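Long-range contacts in acetyl-CoA hydrolase/transferase family protein (Porphyromonas gingivalis, PDB 2NVV), which probably hydrolyses acetyl-CoA or transfers coenzyme A between acetate and another acid, and binds zinc: residues A123-A128 against I155-N160; G134-T139 against P197-D202; N234-L239 against G268-N273; V388-T393 against V421-W426. One frame throughout, in Å; residues are numbered along the deposited sequence.

Contact 1: residues A123-A128 against I155-N160; sequences AIIEVA and IIVELN
E126 and N160 meet near the C-terminal ends of neighbouring parallel strands, N160 ND2 lying 2.8 Å from E126 OE1 in a hydrogen bond. The carboxylate gets there on a fully stretched chain: CG is anti to the backbone N (chi1 -179°) and CD continues the line. The acceptor lies close to the plane of the N160 amide, while the donor comes in from above the carboxylate plane; the two flat groups are turned 64° against each other. E126 OE1 also forms a salt bridge with K33 NZ, and E126 OE2 is bonded to T139 OG1. On the same face E158 OE2 is 4.4 Å from E126 OE1 and takes the backbone N-H of K33; the lysine charge would be expected to ease the closeness of these two buried acids. Farther back on this face I124 and I156 run alongside each other in the same direction, with their CD1 atoms 3.4 Å apart. The opposite face is aliphatic. I125 sets CG1 between its backbone N and carbonyl carbon (chi1 62°), which lets CD1 rest on I155 CG2 at 4.0 Å and on V157 CG2 at 4.1 Å, while V127 CG2 meets V157 CG1 at 3.6 Å. Five backbone hydrogen bonds join the strands, I125 and V127 each using both N and O. The pair lies inside a seven-stranded parallel sheet, flanked by strands 20-23 and 206-212; strand 135-137 and helix 145-151, part of the beta-alpha-beta crossover from strand 122-127 to strand 154-160, pack on the I125 face.

Contact 2: residues G134-T139 against P197-D202; sequences GKILPT and PYVQVD
I136 and V199 form the tight centre of this small antiparallel pairing. As a hydrogen-bonded pair they exchange two backbone bonds, I136 N to V199 O at 2.8 Å and V199 N to I136 O at 3.0 Å. V199 places CG1 between its backbone N and carbonyl carbon (chi1 35°), bringing that methyl against I136 CB at 3.3 Å. The ethyl branch of I136 ends in CD1, which packs on V201 CG2 at 3.5 Å, the two side chains crossing at about a right angle. A third backbone bond, V201 N to G134 O at 2.8 Å, extends the ladder to G134, a loop residue of positive phi (75°) just ahead of the strand. At the other end L137 CD1 approaches P197 O at 3.3 Å. The K135 face is looser and reaches solvent. Here K135 and Q200 are the non-hydrogen-bonded pair, and contact is made by the long aliphatic part of the lysine. Extended beyond CG, K135 slants across Y198 and lays CD over one face of the ring, 4.1 Å from the centroid and 14° off the ring normal, a CH-pi contact displaced toward the rim. Q200, exposed, slants across the same lysine chain. Strand 135-137 is the middle of a three-stranded antiparallel sheet whose other edge is strand 129-130. I136 faces I125 and V127 of strand 122-127, while L145 and C149 of helix 145-151 close over V199 and V201.

Contact 3: residues N234-L239 against G268-N273; sequences NVAAFL and GALGDN
A269 is the first residue of 268-273 to touch helix 234-239: its CB meets A236 CB at 3.7 Å, methyl against methyl. The two helix axes approach to 8.4 Å and run in roughly the same sense, 45° apart, and this small-residue pair sits between them. L270 comes next, opposite A236 in the backbone register. Its CG is anti to the carbonyl carbon (chi1 -66°), and from there CD2 reaches A236 CA at 4.0 Å and A236 CB at 4.1 Å. The same methyl also meets L239 CD2 at 4.2 Å, the two leucines slanting past each other. N273 is the first residue to leave helical geometry. Its amide lies beside A236 and A237 without bonding to either, while N273 OD1 accepts the backbone N-H of D275. Helix 261-272 begins in the predicted CoA-binding run G258-V262, and A269 lies about 9 Å from V262, side chain to side chain. With no hydrogen bond or charge pair across it, the contact rests mainly on methyl packing, with the N273 amide beside it at the end of the helix; such packing imposes closeness but little directional constraint.

Contact 4: residues V388-T393 against V421-W426; sequences VSIFTT and VIISEW
F391 is paired with I422 and bonds to the residues flanking it: F391 N donates to V421 O at 2.8 Å, and F391 O receives I423 N at 2.8 Å. V421 N to S389 O at 2.9 Å and T393 N to I423 O at 3.2 Å complete the ladder, so the four bonds use every second residue of each strand. The intervening I390 and T392 turn their backbone polar groups the other way, to T349 and N351 of strand 348-352, while I422 bonds to A429 of the antiparallel strand 427-430. These strands form a five-stranded mixed sheet that also takes in strand 255-257; the C-terminal family region is grouped with Rossmann-type folds, consistent with this parallel core. T392 lies about 3 Å from V262, side chain to side chain, in the predicted CoA-binding run. Side-chain hydroxyls find partners beyond the pair. T392 OG1 bonds weakly to N351 O, and T393 OG1 weakly to A353 O. S389 OG is bonded to S418 O and K420 N. S424 OG, held between its backbone N and carbonyl carbon (chi1 69°), pairs with C447 O and weakly accepts W426 N at 3.3 Å, whereas S424 O takes N234 ND2 from helix 226-245. E425 OE1 is bonded to S395 OG. Apolar contact gathers around V421: I390 runs alongside it, I390 CG2 touches I423 CD1 at 3.7 Å, and V388 CG1, packing on V421 CG2 at 3.9 Å, belongs to a residue that also touches F116 of the second subunit. On the reverse, the F391 ring meets H414, planes about 45° apart; its side chain is about 7 Å from that of the zinc ligand D413.

In the fold
Contacts 1 and 4 are the buried ones, each a parallel strand pair inside a sheet, one in the N-terminal and one in the C-terminal family region; their centres are 39 Å apart, on opposite sides of the chain's centre. Contacts 2 and 3 are partly buried and lie beside them. Strand 135-137 of contact 2 lies against contact 1, sharing backbone bonding through A128 and L137, and helix 226-245 of contact 3 rests on contact 4, where N234 and V235 meet I423 and T392. Backbone ladders dominate three contacts, whereas contact 3 has no hydrogen bond across it and is largely apolar. Buried acids mark contact 1, a lysine chain over a partly exposed tyrosine ring contact 2, and bonded hydroxyls contact 4.

Contact 1: residues A123-A128 against I155-N160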
loop_
_atom_site.group_PDB
_atom_site.type_symbol
_atom_site.label_atom_id
_atom_site.label_comp_id
_atom_site.label_asym_id
_atom_site.label_seq_id
_atom_site.Cartn_x
_atom_site.Cartn_y
_atom_site.Cartn_z
ATOM N N ALA A 123 10.351 18.054 22.483
ATOM C CA ALA A 123 10.306 18.372 21.069
ATOM C C ALA A 123 11.274 19.521 20.835
ATOM O O ALA A 123 11.181 20.559 21.499
ATOM C CB ALA A 123 8.897 18.786 20.674
ATOM N N ILE A 124 12.228 19.326 19.924
ATOM C CA ILE A 124 13.173 20.387 19.587
ATOM C C ILE A 124 12.684 20.901 18.236
ATOM O O ILE A 124 12.565 20.123 17.295
ATOM C CB ILE A 124 14.613 19.873 19.397
ATOM C CG1 ILE A 124 14.965 18.811 20.445
ATOM C CG2 ILE A 124 15.576 21.045 19.474
ATOM C CD1 ILE A 124 15.084 19.307 21.842
ATOM N N ILE A 125 12.389 22.194 18.134
ATOM C CA ILE A 125 11.902 22.732 16.871
ATOM C C ILE A 125 12.606 24.009 16.417
ATOM O O ILE A 125 13.071 24.795 17.235
ATOM C CB ILE A 125 10.384 23.015 16.946
ATOM C CG1 ILE A 125 10.097 24.072 18.011
ATOM C CG2 ILE A 125 9.636 21.742 17.284
ATOM C CD1 ILE A 125 8.634 24.487 18.108
ATOM N N GLU A 126 12.715 24.194 15.104
ATOM C CA GLU A 126 13.307 25.417 14.569
ATOM C C GLU A 126 12.134 26.318 14.180
ATOM O O GLU A 126 11.186 25.876 13.539
ATOM C CB GLU A 126 14.177 25.149 13.347
ATOM C CG GLU A 126 14.794 26.430 12.829
ATOM C CD GLU A 126 15.642 26.236 11.607
ATOM O OE1 GLU A 126 16.876 26.366 11.732
ATOM O OE2 GLU A 126 15.068 25.955 10.526
ATOM N N VAL A 127 12.206 27.588 14.547
ATOM C CA VAL A 127 11.106 28.496 14.294
ATOM C C VAL A 127 11.488 29.820 13.632
ATOM O O VAL A 127 12.645 30.265 13.697
ATOM C CB VAL A 127 10.376 28.761 15.637
ATOM C CG1 VAL A 127 9.318 29.792 15.480
ATOM C CG2 VAL A 127 9.750 27.465 16.140
ATOM N N ALA A 128 10.508 30.431 12.970
ATOM C CA ALA A 128 10.702 31.727 12.319
ATOM C C ALA A 128 10.130 32.770 13.273
ATOM O O ALA A 128 10.430 33.961 13.174
ATOM C CB ALA A 128 9.964 31.775 10.972
ATOM N N ILE A 155 9.006 21.633 25.327
ATOM C CA ILE A 155 9.468 22.045 24.006
ATOM C C ILE A 155 10.672 22.962 24.054
ATOM O O ILE A 155 10.708 23.908 24.834
ATOM C CB ILE A 155 8.349 22.770 23.238
ATOM C CG1 ILE A 155 7.149 21.835 23.072
ATOM C CG2 ILE A 155 8.863 23.248 21.886
ATOM C CD1 ILE A 155 5.936 22.493 22.468
ATOM N N ILE A 156 11.661 22.668 23.212
ATOM C CA ILE A 156 12.866 23.480 23.116
ATOM C C ILE A 156 12.834 24.166 21.758
ATOM O O ILE A 156 12.980 23.517 20.727
ATOM C CB ILE A 156 14.149 22.624 23.209
ATOM C CG1 ILE A 156 14.247 21.973 24.595
ATOM C CG2 ILE A 156 15.364 23.491 22.923
ATOM C CD1 ILE A 156 15.455 21.065 24.760
ATOM N N VAL A 157 12.632 25.477 21.762
ATOM C CA VAL A 157 12.569 26.252 20.524
ATOM C C VAL A 157 13.901 26.875 20.092
ATOM O O VAL A 157 14.711 27.309 20.914
ATOM C CB VAL A 157 11.526 27.380 20.633
ATOM C CG1 VAL A 157 11.417 28.116 19.302
ATOM C CG2 VAL A 157 10.183 26.800 21.068
ATOM N N GLU A 158 14.101 26.925 18.783
ATOM C CA GLU A 158 15.307 27.468 18.179
ATOM C C GLU A 158 14.852 28.561 17.202
ATOM O O GLU A 158 14.305 28.257 16.150
ATOM C CB GLU A 158 16.012 26.334 17.446
ATOM C CG GLU A 158 17.490 26.499 17.238
ATOM C CD GLU A 158 18.159 25.195 16.819
ATOM O OE1 GLU A 158 18.406 24.322 17.685
ATOM O OE2 GLU A 158 18.422 25.041 15.612
ATOM N N LEU A 159 15.069 29.824 17.567
ATOM C CA LEU A 159 14.658 30.974 16.750
ATOM C C LEU A 159 15.723 31.378 15.728
ATOM O O LEU A 159 16.680 32.082 16.066
ATOM C CB LEU A 159 14.369 32.166 17.657
ATOM C CG LEU A 159 13.152 33.061 17.401
ATOM C CD1 LEU A 159 13.351 34.357 18.156
ATOM C CD2 LEU A 159 12.971 33.351 15.934
ATOM N N ASN A 160 15.537 30.959 14.478
ATOM C CA ASN A 160 16.496 31.248 13.413
ATOM C C ASN A 160 16.382 32.643 12.791
ATOM O O ASN A 160 15.332 33.043 12.309
ATOM C CB ASN A 160 16.370 30.199 12.310
ATOM C CG ASN A 160 17.630 30.063 11.495
ATOM O OD1 ASN A 160 18.364 31.028 11.307
ATOM N ND2 ASN A 160 17.887 28.862 10.994
#

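Contact 2: residues G134-T139 against P197-D202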
loop_
_atom_site.group_PDB
_atom_site.type_symbol
_atom_site.label_atom_id
_atom_site.label_comp_id
_atom_site.label_asym_id
_atom_site.label_seq_id
_atom_site.Cartn_x
_atom_site.Cartn_y
_atom_site.Cartn_z
ATOM N N GLY A 134 2.380 31.174 23.044
ATOM C CA GLY A 134 2.636 29.864 22.461
ATOM C C GLY A 134 2.311 29.596 21.000
ATOM O O GLY A 134 1.914 28.483 20.658
ATOM N N LYS A 135 2.461 30.591 20.134
ATOM C CA LYS A 135 2.187 30.371 18.715
ATOM C C LYS A 135 3.508 30.136 17.992
ATOM O O LYS A 135 4.418 30.968 18.040
ATOM C CB LYS A 135 1.457 31.566 18.093
ATOM C CG LYS A 135 0.021 31.713 18.534
ATOM C CD LYS A 135 -0.662 32.814 17.751
ATOM C CE LYS A 135 -2.101 33.037 18.222
ATOM N NZ LYS A 135 -2.747 34.146 17.442
ATOM N N ILE A 136 3.606 28.990 17.326
ATOM C CA ILE A 136 4.824 28.630 16.618
ATOM C C ILE A 136 4.702 28.771 15.108
ATOM O O ILE A 136 3.722 28.327 14.515
ATOM C CB ILE A 136 5.237 27.171 16.953
ATOM C CG1 ILE A 136 5.788 27.094 18.378
ATOM C CG2 ILE A 136 6.265 26.665 15.959
ATOM C CD1 ILE A 136 4.726 27.171 19.449
ATOM N N LEU A 137 5.702 29.403 14.499
ATOM C CA LEU A 137 5.747 29.565 13.051
ATOM C C LEU A 137 6.982 28.786 12.586
ATOM O O LEU A 137 8.118 29.195 12.847
ATOM C CB LEU A 137 5.864 31.048 12.654
ATOM C CG LEU A 137 5.922 31.371 11.147
ATOM C CD1 LEU A 137 4.678 30.874 10.439
ATOM C CD2 LEU A 137 6.058 32.865 10.951
ATOM N N PRO A 138 6.768 27.652 11.899
ATOM C CA PRO A 138 7.826 26.779 11.383
ATOM C C PRO A 138 8.655 27.502 10.334
ATOM O O PRO A 138 8.313 28.613 9.925
ATOM C CB PRO A 138 7.056 25.617 10.751
ATOM C CG PRO A 138 5.681 25.724 11.305
ATOM C CD PRO A 138 5.454 27.191 11.431
ATOM N N THR A 139 9.737 26.873 9.890
ATOM C CA THR A 139 10.563 27.480 8.872
ATOM C C THR A 139 10.291 26.838 7.523
ATOM O O THR A 139 9.202 26.986 6.972
ATOM C CB THR A 139 12.065 27.391 9.203
ATOM O OG1 THR A 139 12.410 26.048 9.539
ATOM C CG2 THR A 139 12.402 28.304 10.357
ATOM N N PRO A 197 -1.899 28.804 9.893
ATOM C CA PRO A 197 -0.533 29.146 9.483
ATOM C C PRO A 197 0.461 29.087 10.644
ATOM O O PRO A 197 1.580 29.605 10.556
ATOM C CB PRO A 197 -0.696 30.555 8.916
ATOM C CG PRO A 197 -1.739 31.141 9.806
ATOM C CD PRO A 197 -2.747 30.011 9.977
ATOM N N TYR A 198 0.052 28.436 11.725
ATOM C CA TYR A 198 0.898 28.323 12.899
ATOM C C TYR A 198 0.377 27.211 13.790
ATOM O O TYR A 198 -0.753 26.756 13.633
ATOM C CB TYR A 198 0.896 29.649 13.673
ATOM C CG TYR A 198 -0.453 29.997 14.256
ATOM C CD1 TYR A 198 -0.919 29.369 15.405
ATOM C CD2 TYR A 198 -1.284 30.913 13.631
ATOM C CE1 TYR A 198 -2.176 29.634 15.917
ATOM C CE2 TYR A 198 -2.555 31.189 14.138
ATOM C CZ TYR A 198 -2.995 30.541 15.283
ATOM O OH TYR A 198 -4.256 30.787 15.787
ATOM N N VAL A 199 1.208 26.778 14.729
ATOM C CA VAL A 199 0.821 25.741 15.662
ATOM C C VAL A 199 0.705 26.376 17.052
ATOM O O VAL A 199 1.591 27.100 17.487
ATOM C CB VAL A 199 1.854 24.570 15.649
ATOM C CG1 VAL A 199 3.226 25.115 15.439
ATOM C CG2 VAL A 199 1.809 23.791 16.964
ATOM N N GLN A 200 -0.410 26.121 17.727
ATOM C CA GLN A 200 -0.668 26.664 19.059
ATOM C C GLN A 200 -0.332 25.684 20.179
ATOM O O GLN A 200 -0.827 24.556 20.196
ATOM C CB GLN A 200 -2.143 27.050 19.168
ATOM C CG GLN A 200 -2.572 27.615 20.513
ATOM C CD GLN A 200 -2.132 29.048 20.722
ATOM O OE1 GLN A 200 -1.027 29.307 21.187
ATOM N NE2 GLN A 200 -2.994 29.988 20.370
ATOM N N VAL A 201 0.507 26.118 21.113
ATOM C CA VAL A 201 0.891 25.279 22.245
ATOM C C VAL A 201 0.786 26.083 23.529
ATOM O O VAL A 201 0.611 27.296 23.488
ATOM C CB VAL A 201 2.340 24.776 22.133
ATOM C CG1 VAL A 201 2.566 24.136 20.785
ATOM C CG2 VAL A 201 3.305 25.927 22.370
ATOM N N ASP A 202 0.881 25.401 24.668
ATOM C CA ASP A 202 0.831 26.074 25.960
ATOM C C ASP A 202 2.240 26.606 26.168
ATOM O O ASP A 202 3.193 25.832 26.281
ATOM C CB ASP A 202 0.489 25.086 27.082
ATOM C CG ASP A 202 0.357 25.763 28.446
ATOM O OD1 ASP A 202 0.983 26.826 28.673
ATOM O OD2 ASP A 202 -0.362 25.227 29.306
#

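Contact 3: residues N234-L239 against G268-N273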
loop_
_atom_site.group_PDB
_atom_site.type_symbol
_atom_site.label_atom_id
_atom_site.label_comp_id
_atom_site.label_asym_id
_atom_site.label_seq_id
_atom_site.Cartn_x
_atom_site.Cartn_y
_atom_site.Cartn_z
ATOM N N ASN A 234 11.799 10.661 -21.469
ATOM C CA ASN A 234 10.869 9.553 -21.603
ATOM C C ASN A 234 9.652 9.734 -20.716
ATOM O O ASN A 234 8.532 9.455 -21.142
ATOM C CB ASN A 234 11.555 8.234 -21.285
ATOM C CG ASN A 234 12.627 7.896 -22.291
ATOM O OD1 ASN A 234 12.602 8.384 -23.409
ATOM N ND2 ASN A 234 13.569 7.044 -21.900
ATOM N N VAL A 235 9.876 10.208 -19.493
ATOM C CA VAL A 235 8.789 10.441 -18.555
ATOM C C VAL A 235 7.820 11.469 -19.108
ATOM O O VAL A 235 6.621 11.228 -19.172
ATOM C CB VAL A 235 9.311 10.948 -17.202
ATOM C CG1 VAL A 235 8.140 11.202 -16.260
ATOM C CG2 VAL A 235 10.269 9.933 -16.600
ATOM N N ALA A 236 8.351 12.616 -19.513
ATOM C CA ALA A 236 7.534 13.696 -20.067
ATOM C C ALA A 236 6.790 13.301 -21.349
ATOM O O ALA A 236 5.606 13.617 -21.506
ATOM C CB ALA A 236 8.402 14.905 -20.328
ATOM N N ALA A 237 7.475 12.619 -22.264
ATOM C CA ALA A 237 6.837 12.194 -23.508
ATOM C C ALA A 237 5.748 11.137 -23.269
ATOM O O ALA A 237 4.736 11.096 -23.968
ATOM C CB ALA A 237 7.882 11.653 -24.463
ATOM N N PHE A 238 5.964 10.272 -22.290
ATOM C CA PHE A 238 5.001 9.235 -21.969
ATOM C C PHE A 238 3.715 9.893 -21.480
ATOM O O PHE A 238 2.614 9.573 -21.933
ATOM C CB PHE A 238 5.571 8.330 -20.875
ATOM C CG PHE A 238 4.549 7.428 -20.228
ATOM C CD1 PHE A 238 3.931 6.420 -20.953
ATOM C CD2 PHE A 238 4.210 7.593 -18.887
ATOM C CE1 PHE A 238 2.994 5.587 -20.362
ATOM C CE2 PHE A 238 3.270 6.765 -18.287
ATOM C CZ PHE A 238 2.660 5.755 -19.029
ATOM N N LEU A 239 3.872 10.832 -20.559
ATOM C CA LEU A 239 2.740 11.539 -19.997
ATOM C C LEU A 239 1.900 12.274 -21.045
ATOM O O LEU A 239 0.672 12.135 -21.043
ATOM C CB LEU A 239 3.224 12.487 -18.894
ATOM C CG LEU A 239 3.084 11.972 -17.445
ATOM C CD1 LEU A 239 3.109 10.464 -17.385
ATOM C CD2 LEU A 239 4.179 12.567 -16.581
ATOM N N GLY A 268 12.557 19.220 -15.576
ATOM C CA GLY A 268 13.014 20.035 -16.689
ATOM C C GLY A 268 12.329 19.627 -17.978
ATOM O O GLY A 268 11.862 20.473 -18.737
ATOM N N ALA A 269 12.255 18.321 -18.220
ATOM C CA ALA A 269 11.624 17.807 -19.428
ATOM C C ALA A 269 10.169 18.257 -19.521
ATOM O O ALA A 269 9.717 18.709 -20.565
ATOM C CB ALA A 269 11.714 16.304 -19.448
ATOM N N LEU A 270 9.439 18.133 -18.420
ATOM C CA LEU A 270 8.042 18.548 -18.364
ATOM C C LEU A 270 7.923 20.023 -18.745
ATOM O O LEU A 270 7.076 20.399 -19.550
ATOM C CB LEU A 270 7.487 18.332 -16.950
ATOM C CG LEU A 270 7.358 16.890 -16.444
ATOM C CD1 LEU A 270 7.128 16.912 -14.938
ATOM C CD2 LEU A 270 6.211 16.163 -17.157
ATOM N N GLY A 271 8.776 20.853 -18.152
ATOM C CA GLY A 271 8.758 22.269 -18.446
ATOM C C GLY A 271 9.056 22.574 -19.906
ATOM O O GLY A 271 8.508 23.525 -20.472
ATOM N N ASP A 272 9.913 21.774 -20.531
ATOM C CA ASP A 272 10.263 22.012 -21.926
ATOM C C ASP A 272 9.341 21.352 -22.954
ATOM O O ASP A 272 9.453 21.608 -24.155
ATOM C CB ASP A 272 11.712 21.595 -22.177
ATOM C CG ASP A 272 12.708 22.717 -21.871
ATOM O OD1 ASP A 272 13.925 22.492 -22.055
ATOM O OD2 ASP A 272 12.286 23.827 -21.452
ATOM N N ASN A 273 8.431 20.501 -22.501
ATOM C CA ASN A 273 7.507 19.863 -23.422
ATOM C C ASN A 273 6.225 20.693 -23.403
ATOM O O ASN A 273 5.461 20.652 -22.439
ATOM C CB ASN A 273 7.223 18.429 -22.987
ATOM C CG ASN A 273 6.561 17.621 -24.072
ATOM O OD1 ASN A 273 5.516 18.002 -24.592
ATOM N ND2 ASN A 273 7.168 16.494 -24.426
#

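Contact 4: residues V388-T393 against V421-W426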
loop_
_atom_site.group_PDB
_atom_site.type_symbol
_atom_site.label_atom_id
_atom_site.label_comp_id
_atom_site.label_asym_id
_atom_site.label_seq_id
_atom_site.Cartn_x
_atom_site.Cartn_y
_atom_site.Cartn_z
ATOM N N VAL A 388 -1.423 7.001 -11.546
ATOM C CA VAL A 388 -0.551 6.094 -12.289
ATOM C C VAL A 388 0.788 6.214 -11.584
ATOM O O VAL A 388 1.295 7.323 -11.417
ATOM C CB VAL A 388 -0.330 6.518 -13.765
ATOM C CG1 VAL A 388 0.244 5.340 -14.551
ATOM C CG2 VAL A 388 -1.611 6.985 -14.390
ATOM N N SER A 389 1.366 5.098 -11.155
ATOM C CA SER A 389 2.652 5.165 -10.466
ATOM C C SER A 389 3.783 4.861 -11.431
ATOM O O SER A 389 3.727 3.890 -12.179
ATOM C CB SER A 389 2.698 4.186 -9.297
ATOM O OG SER A 389 2.689 2.855 -9.772
ATOM N N ILE A 390 4.808 5.702 -11.399
ATOM C CA ILE A 390 5.957 5.545 -12.275
ATOM C C ILE A 390 7.256 5.406 -11.489
ATOM O O ILE A 390 7.469 6.067 -10.474
ATOM C CB ILE A 390 6.101 6.762 -13.212
ATOM C CG1 ILE A 390 4.811 6.967 -14.004
ATOM C CG2 ILE A 390 7.295 6.566 -14.140
ATOM C CD1 ILE A 390 4.764 8.280 -14.756
ATOM N N PHE A 391 8.123 4.531 -11.966
ATOM C CA PHE A 391 9.410 4.335 -11.335
ATOM C C PHE A 391 10.495 4.506 -12.389
ATOM O O PHE A 391 10.434 3.919 -13.475
ATOM C CB PHE A 391 9.474 2.958 -10.688
ATOM C CG PHE A 391 8.893 2.925 -9.309
ATOM C CD1 PHE A 391 9.636 3.389 -8.217
ATOM C CD2 PHE A 391 7.597 2.463 -9.093
ATOM C CE1 PHE A 391 9.096 3.392 -6.924
ATOM C CE2 PHE A 391 7.045 2.462 -7.807
ATOM C CZ PHE A 391 7.800 2.929 -6.717
ATOM N N THR A 392 11.467 5.350 -12.068
ATOM C CA THR A 392 12.579 5.631 -12.963
ATOM C C THR A 392 13.871 5.092 -12.388
ATOM O O THR A 392 13.995 4.914 -11.185
ATOM C CB THR A 392 12.756 7.122 -13.153
ATOM O OG1 THR A 392 12.916 7.716 -11.868
ATOM C CG2 THR A 392 11.556 7.728 -13.851
ATOM N N THR A 393 14.838 4.850 -13.266
ATOM C CA THR A 393 16.139 4.339 -12.850
ATOM C C THR A 393 17.061 4.084 -14.037
ATOM O O THR A 393 16.642 3.526 -15.064
ATOM C CB THR A 393 16.031 2.991 -12.104
ATOM O OG1 THR A 393 17.343 2.495 -11.832
ATOM C CG2 THR A 393 15.304 1.952 -12.960
ATOM N N VAL A 421 4.154 1.666 -14.014
ATOM C CA VAL A 421 5.050 1.980 -15.119
ATOM C C VAL A 421 6.502 2.101 -14.674
ATOM O O VAL A 421 6.784 2.619 -13.593
ATOM C CB VAL A 421 4.656 3.309 -15.772
ATOM C CG1 VAL A 421 5.523 3.575 -16.978
ATOM C CG2 VAL A 421 3.181 3.283 -16.144
ATOM N N ILE A 422 7.417 1.617 -15.513
ATOM C CA ILE A 422 8.849 1.696 -15.228
ATOM C C ILE A 422 9.530 2.365 -16.426
ATOM O O ILE A 422 9.213 2.075 -17.583
ATOM C CB ILE A 422 9.460 0.302 -14.998
ATOM C CG1 ILE A 422 8.766 -0.388 -13.827
ATOM C CG2 ILE A 422 10.933 0.429 -14.692
ATOM C CD1 ILE A 422 9.295 -1.780 -13.534
ATOM N N ILE A 423 10.471 3.261 -16.151
ATOM C CA ILE A 423 11.154 3.972 -17.215
ATOM C C ILE A 423 12.665 4.149 -17.017
ATOM O O ILE A 423 13.119 4.624 -15.975
ATOM C CB ILE A 423 10.533 5.376 -17.383
ATOM C CG1 ILE A 423 9.067 5.248 -17.769
ATOM C CG2 ILE A 423 11.303 6.175 -18.426
ATOM C CD1 ILE A 423 8.307 6.555 -17.739
ATOM N N SER A 424 13.448 3.763 -18.016
ATOM C CA SER A 424 14.896 3.956 -17.951
ATOM C C SER A 424 15.278 4.787 -19.181
ATOM O O SER A 424 14.407 5.317 -19.867
ATOM C CB SER A 424 15.644 2.615 -17.942
ATOM O OG SER A 424 15.544 1.946 -19.180
ATOM N N GLU A 425 16.563 4.918 -19.458
ATOM C CA GLU A 425 16.988 5.695 -20.613
ATOM C C GLU A 425 16.629 5.006 -21.930
ATOM O O GLU A 425 16.547 5.652 -22.978
ATOM C CB GLU A 425 18.494 5.941 -20.568
ATOM C CG GLU A 425 19.380 4.698 -20.772
ATOM C CD GLU A 425 19.598 3.861 -19.515
ATOM O OE1 GLU A 425 20.511 3.019 -19.533
ATOM O OE2 GLU A 425 18.872 4.022 -18.516
ATOM N N TRP A 426 16.395 3.699 -21.860
ATOM C CA TRP A 426 16.070 2.891 -23.021
ATOM C C TRP A 426 14.621 2.934 -23.492
ATOM O O TRP A 426 14.342 2.619 -24.642
ATOM C CB TRP A 426 16.467 1.446 -22.751
ATOM C CG TRP A 426 17.933 1.274 -22.587
ATOM C CD1 TRP A 426 18.585 0.766 -21.506
ATOM C CD2 TRP A 426 18.941 1.600 -23.549
ATOM N NE1 TRP A 426 19.944 0.757 -21.732
ATOM C CE2 TRP A 426 20.185 1.265 -22.981
ATOM C CE3 TRP A 426 18.912 2.144 -24.839
ATOM C CZ2 TRP A 426 21.388 1.453 -23.657
ATOM C CZ3 TRP A 426 20.106 2.331 -25.509
ATOM C CH2 TRP A 426 21.328 1.986 -24.917
#